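Local coordinates for protein Niban 2 (PDB 7CTP), which may help suppress apoptosis and promote melanoma cell invasion, and is represented here by the part containing its PH domain and a large helical region, at residues V3-L8 against Q269-V274; W162-A166 against N238-E242; V233-S237 against V278-K283. All coordinates share one frame; numbering follows the deposited sequence.

Contact 1 of 3, residues V3-L8 against Q269-V274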
ATOM      1  N   VAL A   3       4.851 -16.291 -29.761  1.00 44.23           N
ATOM      2  CA  VAL A   3       4.920 -16.967 -28.469  1.00 47.25           C
ATOM      3  C   VAL A   3       3.534 -17.084 -27.845  1.00 35.79           C
ATOM      4  O   VAL A   3       3.190 -18.113 -27.248  1.00 36.21           O
ATOM      5  CB  VAL A   3       5.908 -16.234 -27.541  1.00 52.14           C
ATOM      6  CG1 VAL A   3       5.553 -14.759 -27.451  1.00 48.10           C
ATOM      7  CG2 VAL A   3       5.920 -16.881 -26.160  1.00 42.81           C
ATOM      8  N   LEU A   4       2.716 -16.038 -27.972  1.00 34.83           N
ATOM      9  CA  LEU A   4       1.410 -16.043 -27.320  1.00 26.67           C
ATOM     10  C   LEU A   4       0.428 -16.945 -28.058  1.00 35.34           C
ATOM     11  O   LEU A   4      -0.355 -17.666 -27.430  1.00 29.91           O
ATOM     12  CB  LEU A   4       0.871 -14.614 -27.219  1.00 31.78           C
ATOM     13  CG  LEU A   4       1.638 -13.644 -26.316  1.00 31.21           C
ATOM     14  CD1 LEU A   4       0.911 -12.321 -26.198  1.00 37.74           C
ATOM     15  CD2 LEU A   4       1.897 -14.237 -24.928  1.00 31.99           C
ATOM     16  N   SER A   5       0.464 -16.939 -29.391  1.00 34.72           N
ATOM     17  CA  SER A   5      -0.461 -17.781 -30.138  1.00 35.35           C
ATOM     18  C   SER A   5      -0.111 -19.249 -29.969  1.00 31.06           C
ATOM     19  O   SER A   5      -1.000 -20.107 -29.996  1.00 35.65           O
ATOM     20  CB  SER A   5      -0.459 -17.402 -31.616  1.00 40.51           C
ATOM     21  OG  SER A   5       0.840 -17.549 -32.164  1.00 50.12           O
ATOM     22  N   THR A   6       1.172 -19.548 -29.759  1.00 35.34           N
ATOM     23  CA  THR A   6       1.609 -20.930 -29.606  1.00 38.46           C
ATOM     24  C   THR A   6       1.275 -21.470 -28.223  1.00 37.41           C
ATOM     25  O   THR A   6       0.688 -22.550 -28.097  1.00 37.60           O
ATOM     26  CB  THR A   6       3.109 -21.040 -29.858  1.00 41.89           C
ATOM     27  OG1 THR A   6       3.405 -20.540 -31.167  1.00 46.20           O
ATOM     28  CG2 THR A   6       3.554 -22.501 -29.754  1.00 40.13           C
ATOM     29  N   HIS A   7       1.634 -20.730 -27.175  1.00 31.73           N
ATOM     30  CA  HIS A   7       1.560 -21.263 -25.825  1.00 29.23           C
ATOM     31  C   HIS A   7       0.323 -20.825 -25.062  1.00 34.48           C
ATOM     32  O   HIS A   7      -0.069 -21.511 -24.109  1.00 34.44           O
ATOM     33  CB  HIS A   7       2.817 -20.880 -25.044  1.00 30.14           C
ATOM     34  CG  HIS A   7       4.079 -21.365 -25.684  1.00 32.91           C
ATOM     35  ND1 HIS A   7       4.360 -22.705 -25.842  1.00 41.38           N
ATOM     36  CD2 HIS A   7       5.116 -20.693 -26.237  1.00 41.67           C
ATOM     37  CE1 HIS A   7       5.525 -22.838 -26.451  1.00 35.69           C
ATOM     38  NE2 HIS A   7       6.006 -21.631 -26.699  1.00 38.64           N
ATOM     39  N   LEU A   8      -0.315 -19.731 -25.455  1.00 25.72           N
ATOM     40  CA  LEU A   8      -1.611 -19.422 -24.861  1.00 25.35           C
ATOM     41  C   LEU A   8      -2.717 -19.604 -25.890  1.00 25.22           C
ATOM     42  O   LEU A   8      -3.479 -18.668 -26.167  1.00 24.40           O
ATOM     43  CB  LEU A   8      -1.624 -18.001 -24.281  1.00 24.66           C
ATOM     44  CG  LEU A   8      -0.645 -17.776 -23.134  1.00 27.43           C
ATOM     45  CD1 LEU A   8      -0.666 -16.332 -22.668  1.00 23.99           C
ATOM     46  CD2 LEU A   8      -0.972 -18.711 -21.977  1.00 25.92           C
ATOM     47  N   GLN A 269       6.613 -12.213 -21.432  1.00 23.02           N
ATOM     48  CA  GLN A 269       5.508 -11.923 -22.341  1.00 23.66           C
ATOM     49  C   GLN A 269       4.291 -12.789 -22.029  1.00 25.02           C
ATOM     50  O   GLN A 269       3.153 -12.301 -22.027  1.00 23.83           O
ATOM     51  CB  GLN A 269       5.963 -12.124 -23.788  1.00 32.93           C
ATOM     52  CG  GLN A 269       4.955 -11.646 -24.824  1.00 41.07           C
ATOM     53  CD  GLN A 269       5.567 -11.503 -26.206  1.00 61.05           C
ATOM     54  OE1 GLN A 269       6.648 -12.036 -26.481  1.00 58.55           O
ATOM     55  NE2 GLN A 269       4.880 -10.778 -27.082  1.00 56.92           N
ATOM     56  N   ILE A 270       4.515 -14.082 -21.778  1.00 21.12           N
ATOM     57  CA  ILE A 270       3.425 -14.987 -21.414  1.00 22.12           C
ATOM     58  C   ILE A 270       2.779 -14.554 -20.103  1.00 23.30           C
ATOM     59  O   ILE A 270       1.550 -14.523 -19.978  1.00 22.40           O
ATOM     60  CB  ILE A 270       3.940 -16.433 -21.324  1.00 21.34           C
ATOM     61  CG1 ILE A 270       4.333 -16.943 -22.711  1.00 24.99           C
ATOM     62  CG2 ILE A 270       2.873 -17.342 -20.666  1.00 25.33           C
ATOM     63  CD1 ILE A 270       5.196 -18.186 -22.677  1.00 27.02           C
ATOM     64  N   SER A 271       3.603 -14.228 -19.103  1.00 19.30           N
ATOM     65  CA  SER A 271       3.081 -13.838 -17.793  1.00 18.93           C
ATOM     66  C   SER A 271       2.190 -12.606 -17.904  1.00 21.42           C
ATOM     67  O   SER A 271       1.123 -12.531 -17.272  1.00 18.76           O
ATOM     68  CB  SER A 271       4.230 -13.572 -16.827  1.00 19.61           C
ATOM     69  OG  SER A 271       3.756 -13.337 -15.513  1.00 20.35           O
ATOM     70  N   ASP A 272       2.627 -11.607 -18.679  1.00 20.60           N
ATOM     71  CA  ASP A 272       1.819 -10.399 -18.828  1.00 21.88           C
ATOM     72  C   ASP A 272       0.468 -10.705 -19.457  1.00 19.66           C
ATOM     73  O   ASP A 272      -0.553 -10.122 -19.065  1.00 19.80           O
ATOM     74  CB  ASP A 272       2.532  -9.345 -19.673  1.00 23.78           C
ATOM     75  CG  ASP A 272       1.667  -8.093 -19.850  1.00 25.92           C
ATOM     76  OD1 ASP A 272       1.499  -7.343 -18.869  1.00 27.71           O
ATOM     77  OD2 ASP A 272       1.113  -7.882 -20.944  1.00 31.77           O
ATOM     78  N   ALA A 273       0.450 -11.586 -20.463  1.00 20.66           N
ATOM     79  CA  ALA A 273      -0.803 -11.962 -21.108  1.00 19.89           C
ATOM     80  C   ALA A 273      -1.733 -12.674 -20.134  1.00 19.04           C
ATOM     81  O   ALA A 273      -2.940 -12.404 -20.113  1.00 19.98           O
ATOM     82  CB  ALA A 273      -0.536 -12.838 -22.332  1.00 20.76           C
ATOM     83  N   VAL A 274      -1.188 -13.576 -19.313  1.00 17.78           N
ATOM     84  CA  VAL A 274      -2.010 -14.247 -18.309  1.00 18.17           C
ATOM     85  C   VAL A 274      -2.486 -13.253 -17.259  1.00 19.54           C
ATOM     86  O   VAL A 274      -3.644 -13.300 -16.822  1.00 17.45           O
ATOM     87  CB  VAL A 274      -1.239 -15.422 -17.679  1.00 16.78           C
ATOM     88  CG1 VAL A 274      -2.056 -16.054 -16.538  1.00 17.21           C
ATOM     89  CG2 VAL A 274      -0.912 -16.486 -18.744  1.00 19.81           C
TER

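Contact 2 of 3, residues W162-A166 against N238-E242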
ATOM      1  N   TRP A 162      10.103  -3.055 -13.481  1.00 18.21           N
ATOM      2  CA  TRP A 162       9.888  -4.489 -13.342  1.00 17.40           C
ATOM      3  C   TRP A 162       8.653  -4.748 -12.484  1.00 18.76           C
ATOM      4  O   TRP A 162       8.386  -4.007 -11.537  1.00 21.54           O
ATOM      5  CB  TRP A 162      11.113  -5.145 -12.700  1.00 20.87           C
ATOM      6  CG  TRP A 162      10.953  -6.597 -12.316  1.00 21.08           C
ATOM      7  CD1 TRP A 162      11.305  -7.690 -13.063  1.00 23.65           C
ATOM      8  CD2 TRP A 162      10.442  -7.104 -11.083  1.00 21.43           C
ATOM      9  NE1 TRP A 162      11.035  -8.846 -12.372  1.00 24.32           N
ATOM     10  CE2 TRP A 162      10.502  -8.514 -11.151  1.00 23.81           C
ATOM     11  CE3 TRP A 162       9.936  -6.505  -9.926  1.00 20.37           C
ATOM     12  CZ2 TRP A 162      10.079  -9.328 -10.106  1.00 21.26           C
ATOM     13  CZ3 TRP A 162       9.516  -7.319  -8.885  1.00 26.88           C
ATOM     14  CH2 TRP A 162       9.582  -8.712  -8.987  1.00 25.63           C
ATOM     15  N   HIS A 163       7.919  -5.813 -12.808  1.00 19.40           N
ATOM     16  CA  HIS A 163       6.759  -6.273 -12.049  1.00 19.67           C
ATOM     17  C   HIS A 163       6.832  -7.793 -12.032  1.00 18.65           C
ATOM     18  O   HIS A 163       7.280  -8.393 -13.015  1.00 21.03           O
ATOM     19  CB  HIS A 163       5.457  -5.772 -12.712  1.00 16.41           C
ATOM     20  CG  HIS A 163       4.198  -6.037 -11.939  1.00 18.77           C
ATOM     21  ND1 HIS A 163       3.620  -7.286 -11.852  1.00 18.86           N
ATOM     22  CD2 HIS A 163       3.364  -5.192 -11.286  1.00 20.60           C
ATOM     23  CE1 HIS A 163       2.503  -7.208 -11.149  1.00 18.12           C
ATOM     24  NE2 HIS A 163       2.320  -5.945 -10.800  1.00 18.70           N
ATOM     25  N   PRO A 164       6.440  -8.447 -10.930  1.00 15.53           N
ATOM     26  CA  PRO A 164       6.596  -9.913 -10.891  1.00 17.99           C
ATOM     27  C   PRO A 164       5.778 -10.643 -11.938  1.00 24.34           C
ATOM     28  O   PRO A 164       6.175 -11.747 -12.346  1.00 21.66           O
ATOM     29  CB  PRO A 164       6.160 -10.287  -9.465  1.00 19.68           C
ATOM     30  CG  PRO A 164       5.313  -9.123  -9.000  1.00 20.31           C
ATOM     31  CD  PRO A 164       5.922  -7.910  -9.658  1.00 18.76           C
ATOM     32  N   TYR A 165       4.655 -10.057 -12.401  1.00 22.03           N
ATOM     33  CA  TYR A 165       3.706 -10.749 -13.281  1.00 20.86           C
ATOM     34  C   TYR A 165       3.371  -9.982 -14.552  1.00 24.50           C
ATOM     35  O   TYR A 165       3.085 -10.610 -15.576  1.00 21.80           O
ATOM     36  CB  TYR A 165       2.382 -11.052 -12.524  1.00 19.26           C
ATOM     37  CG  TYR A 165       2.583 -11.666 -11.159  1.00 23.27           C
ATOM     38  CD1 TYR A 165       3.260 -12.871 -11.012  1.00 26.52           C
ATOM     39  CD2 TYR A 165       2.132 -11.025 -10.018  1.00 24.48           C
ATOM     40  CE1 TYR A 165       3.463 -13.423  -9.773  1.00 23.65           C
ATOM     41  CE2 TYR A 165       2.331 -11.579  -8.759  1.00 26.98           C
ATOM     42  CZ  TYR A 165       3.007 -12.775  -8.657  1.00 28.60           C
ATOM     43  OH  TYR A 165       3.227 -13.342  -7.424  1.00 33.42           O
ATOM     44  N   ALA A 166       3.360  -8.647 -14.506  1.00 20.21           N
ATOM     45  CA  ALA A 166       2.955  -7.838 -15.647  1.00 23.59           C
ATOM     46  C   ALA A 166       4.180  -7.471 -16.493  1.00 25.03           C
ATOM     47  O   ALA A 166       5.316  -7.806 -16.159  1.00 24.44           O
ATOM     48  CB  ALA A 166       2.213  -6.593 -15.170  1.00 21.62           C
ATOM     49  N   ASN A 238      -2.800 -10.419  -8.380  1.00 18.26           N
ATOM     50  CA  ASN A 238      -1.551 -10.880  -7.782  1.00 20.34           C
ATOM     51  C   ASN A 238      -1.754 -12.196  -7.036  1.00 17.24           C
ATOM     52  O   ASN A 238      -0.889 -13.078  -7.074  1.00 18.75           O
ATOM     53  CB  ASN A 238      -0.984  -9.835  -6.819  1.00 19.09           C
ATOM     54  CG  ASN A 238      -0.566  -8.534  -7.499  1.00 23.77           C
ATOM     55  OD1 ASN A 238      -0.343  -8.470  -8.720  1.00 21.21           O
ATOM     56  ND2 ASN A 238      -0.450  -7.476  -6.694  1.00 21.32           N
ATOM     57  N   LEU A 239      -2.868 -12.319  -6.306  1.00 17.96           N
ATOM     58  CA  LEU A 239      -3.175 -13.554  -5.583  1.00 19.01           C
ATOM     59  C   LEU A 239      -3.244 -14.747  -6.526  1.00 23.47           C
ATOM     60  O   LEU A 239      -2.650 -15.802  -6.259  1.00 20.07           O
ATOM     61  CB  LEU A 239      -4.498 -13.392  -4.842  1.00 19.05           C
ATOM     62  CG  LEU A 239      -4.926 -14.502  -3.881  1.00 19.06           C
ATOM     63  CD1 LEU A 239      -4.045 -14.496  -2.628  1.00 24.56           C
ATOM     64  CD2 LEU A 239      -6.383 -14.289  -3.514  1.00 24.42           C
ATOM     65  N   VAL A 240      -4.005 -14.604  -7.619  1.00 19.00           N
ATOM     66  CA  VAL A 240      -4.136 -15.676  -8.605  1.00 17.79           C
ATOM     67  C   VAL A 240      -2.786 -16.007  -9.233  1.00 20.30           C
ATOM     68  O   VAL A 240      -2.420 -17.184  -9.352  1.00 20.01           O
ATOM     69  CB  VAL A 240      -5.174 -15.297  -9.677  1.00 15.87           C
ATOM     70  CG1 VAL A 240      -5.188 -16.342 -10.805  1.00 21.49           C
ATOM     71  CG2 VAL A 240      -6.559 -15.180  -9.055  1.00 19.38           C
ATOM     72  N   MET A 241      -2.041 -14.985  -9.676  1.00 17.20           N
ATOM     73  CA  MET A 241      -0.753 -15.243 -10.327  1.00 18.36           C
ATOM     74  C   MET A 241       0.221 -15.939  -9.387  1.00 25.39           C
ATOM     75  O   MET A 241       0.980 -16.820  -9.812  1.00 23.02           O
ATOM     76  CB  MET A 241      -0.131 -13.947 -10.847  1.00 18.98           C
ATOM     77  CG  MET A 241      -0.906 -13.262 -11.977  1.00 22.18           C
ATOM     78  SD  MET A 241      -1.123 -14.276 -13.457  1.00 23.94           S
ATOM     79  CE  MET A 241       0.574 -14.384 -14.048  1.00 24.02           C
ATOM     80  N   GLU A 242       0.227 -15.549  -8.110  1.00 22.33           N
ATOM     81  CA  GLU A 242       1.105 -16.214  -7.151  1.00 19.35           C
ATOM     82  C   GLU A 242       0.797 -17.702  -7.082  1.00 22.07           C
ATOM     83  O   GLU A 242       1.708 -18.539  -7.037  1.00 25.03           O
ATOM     84  CB  GLU A 242       0.963 -15.568  -5.773  1.00 25.13           C
ATOM     85  CG  GLU A 242       1.685 -16.316  -4.645  1.00 33.17           C
ATOM     86  CD  GLU A 242       1.429 -15.703  -3.272  1.00 23.19           C
ATOM     87  OE1 GLU A 242       0.259 -15.445  -2.916  1.00 33.49           O
ATOM     88  OE2 GLU A 242       2.419 -15.471  -2.550  1.00 37.50           O
TER
HETATM   89  O   HOH W   1      -0.413  -5.808  -9.837  1.00 28.59           O

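Contact 3 of 3, residues V233-S237 against V278-K283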
ATOM      1  N   VAL A 233      -8.765  -5.217  -7.478  1.00 20.09           N
ATOM      2  CA  VAL A 233      -8.630  -6.128  -8.615  1.00 20.20           C
ATOM      3  C   VAL A 233      -7.159  -6.461  -8.867  1.00 20.16           C
ATOM      4  O   VAL A 233      -6.821  -7.595  -9.221  1.00 19.40           O
ATOM      5  CB  VAL A 233      -9.305  -5.539  -9.868  1.00 22.83           C
ATOM      6  CG1 VAL A 233      -9.142  -6.498 -11.050  1.00 23.32           C
ATOM      7  CG2 VAL A 233     -10.791  -5.291  -9.606  1.00 23.43           C
ATOM      8  N   GLN A 234      -6.268  -5.477  -8.710  1.00 18.71           N
ATOM      9  CA  GLN A 234      -4.842  -5.744  -8.883  1.00 16.69           C
ATOM     10  C   GLN A 234      -4.355  -6.750  -7.849  1.00 18.97           C
ATOM     11  O   GLN A 234      -3.579  -7.666  -8.166  1.00 19.48           O
ATOM     12  CB  GLN A 234      -4.055  -4.438  -8.770  1.00 22.07           C
ATOM     13  CG  GLN A 234      -4.267  -3.492  -9.953  1.00 19.51           C
ATOM     14  CD  GLN A 234      -3.559  -2.157  -9.762  1.00 19.38           C
ATOM     15  OE1 GLN A 234      -3.707  -1.512  -8.728  1.00 20.71           O
ATOM     16  NE2 GLN A 234      -2.795  -1.733 -10.764  1.00 22.37           N
ATOM     17  N   ILE A 235      -4.802  -6.597  -6.606  1.00 16.82           N
ATOM     18  CA  ILE A 235      -4.376  -7.509  -5.549  1.00 18.69           C
ATOM     19  C   ILE A 235      -4.909  -8.912  -5.800  1.00 19.65           C
ATOM     20  O   ILE A 235      -4.194  -9.908  -5.622  1.00 17.45           O
ATOM     21  CB  ILE A 235      -4.813  -6.966  -4.176  1.00 19.58           C
ATOM     22  CG1 ILE A 235      -4.026  -5.685  -3.855  1.00 21.54           C
ATOM     23  CG2 ILE A 235      -4.663  -8.045  -3.092  1.00 18.63           C
ATOM     24  CD1 ILE A 235      -4.634  -4.877  -2.700  1.00 22.04           C
ATOM     25  N   LEU A 236      -6.175  -9.019  -6.201  1.00 20.24           N
ATOM     26  CA  LEU A 236      -6.730 -10.321  -6.559  1.00 19.09           C
ATOM     27  C   LEU A 236      -5.970 -10.949  -7.715  1.00 21.48           C
ATOM     28  O   LEU A 236      -5.760 -12.168  -7.741  1.00 19.82           O
ATOM     29  CB  LEU A 236      -8.196 -10.168  -6.934  1.00 18.71           C
ATOM     30  CG  LEU A 236      -9.207 -10.276  -5.812  1.00 28.84           C
ATOM     31  CD1 LEU A 236     -10.583 -10.102  -6.445  1.00 26.28           C
ATOM     32  CD2 LEU A 236      -9.065 -11.636  -5.141  1.00 27.97           C
ATOM     33  N   SER A 237      -5.578 -10.137  -8.698  1.00 20.10           N
ATOM     34  CA  SER A 237      -4.776 -10.656  -9.800  1.00 17.88           C
ATOM     35  C   SER A 237      -3.427 -11.158  -9.302  1.00 19.04           C
ATOM     36  O   SER A 237      -2.952 -12.208  -9.744  1.00 21.10           O
ATOM     37  CB  SER A 237      -4.582  -9.577 -10.860  1.00 22.36           C
ATOM     38  OG  SER A 237      -5.836  -9.094 -11.305  1.00 21.26           O
ATOM     39  N   VAL A 278      -6.375 -12.764 -16.203  1.00 20.65           N
ATOM     40  CA  VAL A 278      -6.766 -12.893 -14.799  1.00 16.65           C
ATOM     41  C   VAL A 278      -7.409 -11.608 -14.293  1.00 19.58           C
ATOM     42  O   VAL A 278      -8.426 -11.638 -13.581  1.00 18.92           O
ATOM     43  CB  VAL A 278      -5.539 -13.275 -13.951  1.00 18.55           C
ATOM     44  CG1 VAL A 278      -5.818 -13.058 -12.474  1.00 19.67           C
ATOM     45  CG2 VAL A 278      -5.126 -14.718 -14.237  1.00 18.98           C
ATOM     46  N   TYR A 279      -6.792 -10.459 -14.606  1.00 16.78           N
ATOM     47  CA  TYR A 279      -7.313  -9.175 -14.135  1.00 17.28           C
ATOM     48  C   TYR A 279      -8.758  -8.976 -14.573  1.00 18.20           C
ATOM     49  O   TYR A 279      -9.617  -8.584 -13.769  1.00 19.08           O
ATOM     50  CB  TYR A 279      -6.426  -8.032 -14.649  1.00 19.43           C
ATOM     51  CG  TYR A 279      -6.887  -6.639 -14.232  1.00 21.66           C
ATOM     52  CD1 TYR A 279      -7.919  -5.984 -14.915  1.00 19.48           C
ATOM     53  CD2 TYR A 279      -6.292  -5.979 -13.162  1.00 23.83           C
ATOM     54  CE1 TYR A 279      -8.347  -4.713 -14.535  1.00 20.97           C
ATOM     55  CE2 TYR A 279      -6.711  -4.707 -12.782  1.00 21.09           C
ATOM     56  CZ  TYR A 279      -7.744  -4.090 -13.473  1.00 25.48           C
ATOM     57  OH  TYR A 279      -8.162  -2.831 -13.100  1.00 27.18           O
ATOM     58  N   GLU A 280      -9.049  -9.233 -15.851  1.00 17.75           N
ATOM     59  CA  GLU A 280     -10.415  -9.011 -16.321  1.00 20.21           C
ATOM     60  C   GLU A 280     -11.386  -9.982 -15.667  1.00 22.75           C
ATOM     61  O   GLU A 280     -12.510  -9.601 -15.318  1.00 20.80           O
ATOM     62  CB  GLU A 280     -10.485  -9.123 -17.845  1.00 19.93           C
ATOM     63  CG  GLU A 280      -9.804  -7.956 -18.577  1.00 26.14           C
ATOM     64  CD  GLU A 280     -10.348  -6.589 -18.171  1.00 32.96           C
ATOM     65  OE1 GLU A 280     -11.576  -6.462 -17.966  1.00 37.00           O
ATOM     66  OE2 GLU A 280      -9.546  -5.632 -18.059  1.00 35.04           O
ATOM     67  N   GLN A 281     -10.967 -11.235 -15.476  1.00 19.32           N
ATOM     68  CA  GLN A 281     -11.837 -12.214 -14.824  1.00 19.58           C
ATOM     69  C   GLN A 281     -12.090 -11.843 -13.364  1.00 17.90           C
ATOM     70  O   GLN A 281     -13.233 -11.906 -12.873  1.00 19.72           O
ATOM     71  CB  GLN A 281     -11.210 -13.604 -14.953  1.00 19.10           C
ATOM     72  CG  GLN A 281     -12.155 -14.748 -14.642  1.00 19.86           C
ATOM     73  CD  GLN A 281     -11.534 -16.092 -14.942  1.00 19.61           C
ATOM     74  OE1 GLN A 281     -10.603 -16.195 -15.745  1.00 22.78           O
ATOM     75  NE2 GLN A 281     -12.056 -17.133 -14.311  1.00 22.71           N
ATOM     76  N   ALA A 282     -11.034 -11.447 -12.653  1.00 19.59           N
ATOM     77  CA  ALA A 282     -11.172 -11.060 -11.250  1.00 18.25           C
ATOM     78  C   ALA A 282     -12.044  -9.820 -11.109  1.00 21.21           C
ATOM     79  O   ALA A 282     -12.851  -9.719 -10.173  1.00 21.78           O
ATOM     80  CB  ALA A 282      -9.787 -10.824 -10.639  1.00 20.39           C
ATOM     81  N   LYS A 283     -11.906  -8.869 -12.039  1.00 18.98           N
ATOM     82  CA  LYS A 283     -12.705  -7.651 -11.985  1.00 23.78           C
ATOM     83  C   LYS A 283     -14.184  -7.989 -12.073  1.00 23.31           C
ATOM     84  O   LYS A 283     -14.993  -7.522 -11.259  1.00 21.74           O
ATOM     85  CB  LYS A 283     -12.296  -6.699 -13.113  1.00 18.96           C
ATOM     86  CG  LYS A 283     -13.070  -5.356 -13.122  1.00 22.24           C
ATOM     87  CD  LYS A 283     -12.505  -4.402 -14.156  1.00 26.66           C
ATOM     88  CE  LYS A 283     -13.327  -3.113 -14.228  1.00 39.40           C
ATOM     89  NZ  LYS A 283     -12.724  -2.133 -15.182  1.00 59.45           N
TER

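Contact 1 of 3, residues V3-L8 against Q269-V274
Val3 and Leu4 of the short helix 3-7, and Leu8 just past its end, reach onto the early turns of helix 260-337, meeting Gln269, Ile270, Ala273 and Val274. The two helix segments cross at -70°, their axes 10.2 Å apart at closest approach. Most of the joint is methyl against methyl. Ala273 CB takes two leucine branches: Leu8 CD1 at 3.5 Å and Leu4 CD2 at 3.8 Å. Leu8 runs roughly at right angles to Val274, and its other branch, CD2, meets Val274 CG2 at 3.9 Å. Val3 CG2 touches Ile270 CD1 at 3.8 Å, and Leu4 CD2 also comes over the backbone at Ile270 CA.

The second kind of contact is methyl against amide. Val3 CG1 sits between its own backbone N and carbonyl carbon (chi1 53°), and Gln269, extended beyond CG, brings OE1 to 3.1 Å from this methyl, a tight approach. Lower down the same glutamine, CG lies 4.0 Å from Leu4 CD2. Cutting Gln269 back to an alanine here would probably leave Val3 CG1 and Leu4 CD2 without cover on that side.

Some polar groups nearby find partners outside the two segments: Ser5 N bonds to Asp2 OD1, and Leu8 O to Arg13 NE. Ile16 of helix 10-48 packs on both Leu8 and Val274. At this start of the chain, whose Gly1 is the myristoylation site (the lipid is absent from this structure), the contact between the segments rests on shape and van der Waals packing rather than on polar pairing.

Contact 2 of 3, residues W162-A166 against N238-E242
Tyr165 lays its ring flat against Met241 on helix 232-252. This is a CH-pi contact: Met241 CB stands 3.5 Å from the centroid of the Tyr165 ring, 11° off its normal, while Pro164 CB covers the opposite face. CG of Tyr165 is set beside its backbone N (chi1 -47°), which sends the ring across to the helix. Van der Waals contacts complete the fit: Tyr165 OH rests 3.6 Å from Glu242 CB, and Asn238 OD1 lies at the ring edge, 3.8 Å from Tyr165 CD2, with its amide turned 43° to the ring.

The polar link runs through water. One molecule, 2.9 Å from His163 NE2, donates to Asn238 OD1 at the same distance of 2.9 Å. The other ring nitrogen is engaged as well: His163 ND1 accepts Tyr165 N at 3.0 Å, nearly in the ring plane, a bond within the loop that helps hold the imidazole's rotation. Elsewhere Asn238 ND2 bonds to Met227 O, and Glu242 makes a salt bridge with Arg216.

The loop joins the last two strands, 157-162 and 169-173, of the antiparallel PH-domain sheet, ahead of helix 176-194, the C-terminal helix characteristic of that fold; here the loop's tyrosine packs on helix 232-252, outside the sheet.

Contact 3 of 3, residues V233-S237 against V278-K283
Val233 stands upright on the ring of Tyr279 where helices 232-252 and 260-337, consecutive in the chain, pack as a helix-loop-helix pair crossing steeply; the segments cross at 121° with axes 8.7 Å apart. The valine meets the phenol at about a right angle: CG1, anti to the backbone N (chi1 179°), comes down over the ring centre in a CH-pi contact, 3.5 Å from the Tyr279 centroid. The same methyl wedges against Lys283 CB at 3.8 Å, while the rest of the lysine leads away. Gln234 lies alongside the tyrosine, pointing the same way, so that its CG meets the ring edge at Tyr279 CE2, 3.9 Å off; its amide oxygen bonds to Asn231 N.

One turn on, Leu236 CB faces Ala282 CB at 4.1 Å, flanked by Phe27 of helix 10-48 and Phe208 of helix 204-218, and Val278 CG1 fits against Ser237 CA at 3.7 Å. Ser237 OG presses to within 3.2 Å of Tyr279 CA. That buried hydroxyl turns back on its own helix, donating to Val233 O at 2.7 Å from the face of the carbonyl plane opposite to the one Ser237 N approaches.

Overall arrangement
From the N terminus, contact 1 closes the widest loop, bringing residues 3-8 onto helix 260-337 after helix 10-48, the PH domain and helix 232-252 have passed. Contact 2 is nested inside that loop and ties the PH-domain loop 162-166 to helix 232-252. Contact 3 joins that helix to 260-337; along the chain it crosses both others, since 233-237 precedes 238-242 and 269-274 whereas 278-283 follows them. Contact 2 touches both others: Tyr165 O has a probable hydrogen bond from Ser271 OG, Met241 packs on Val274, and Val240 on Val278; contacts 1 and 3 merely adjoin along helix 260-337. Together they join N-terminal helix, PH domain and helical body along the early part of that helix.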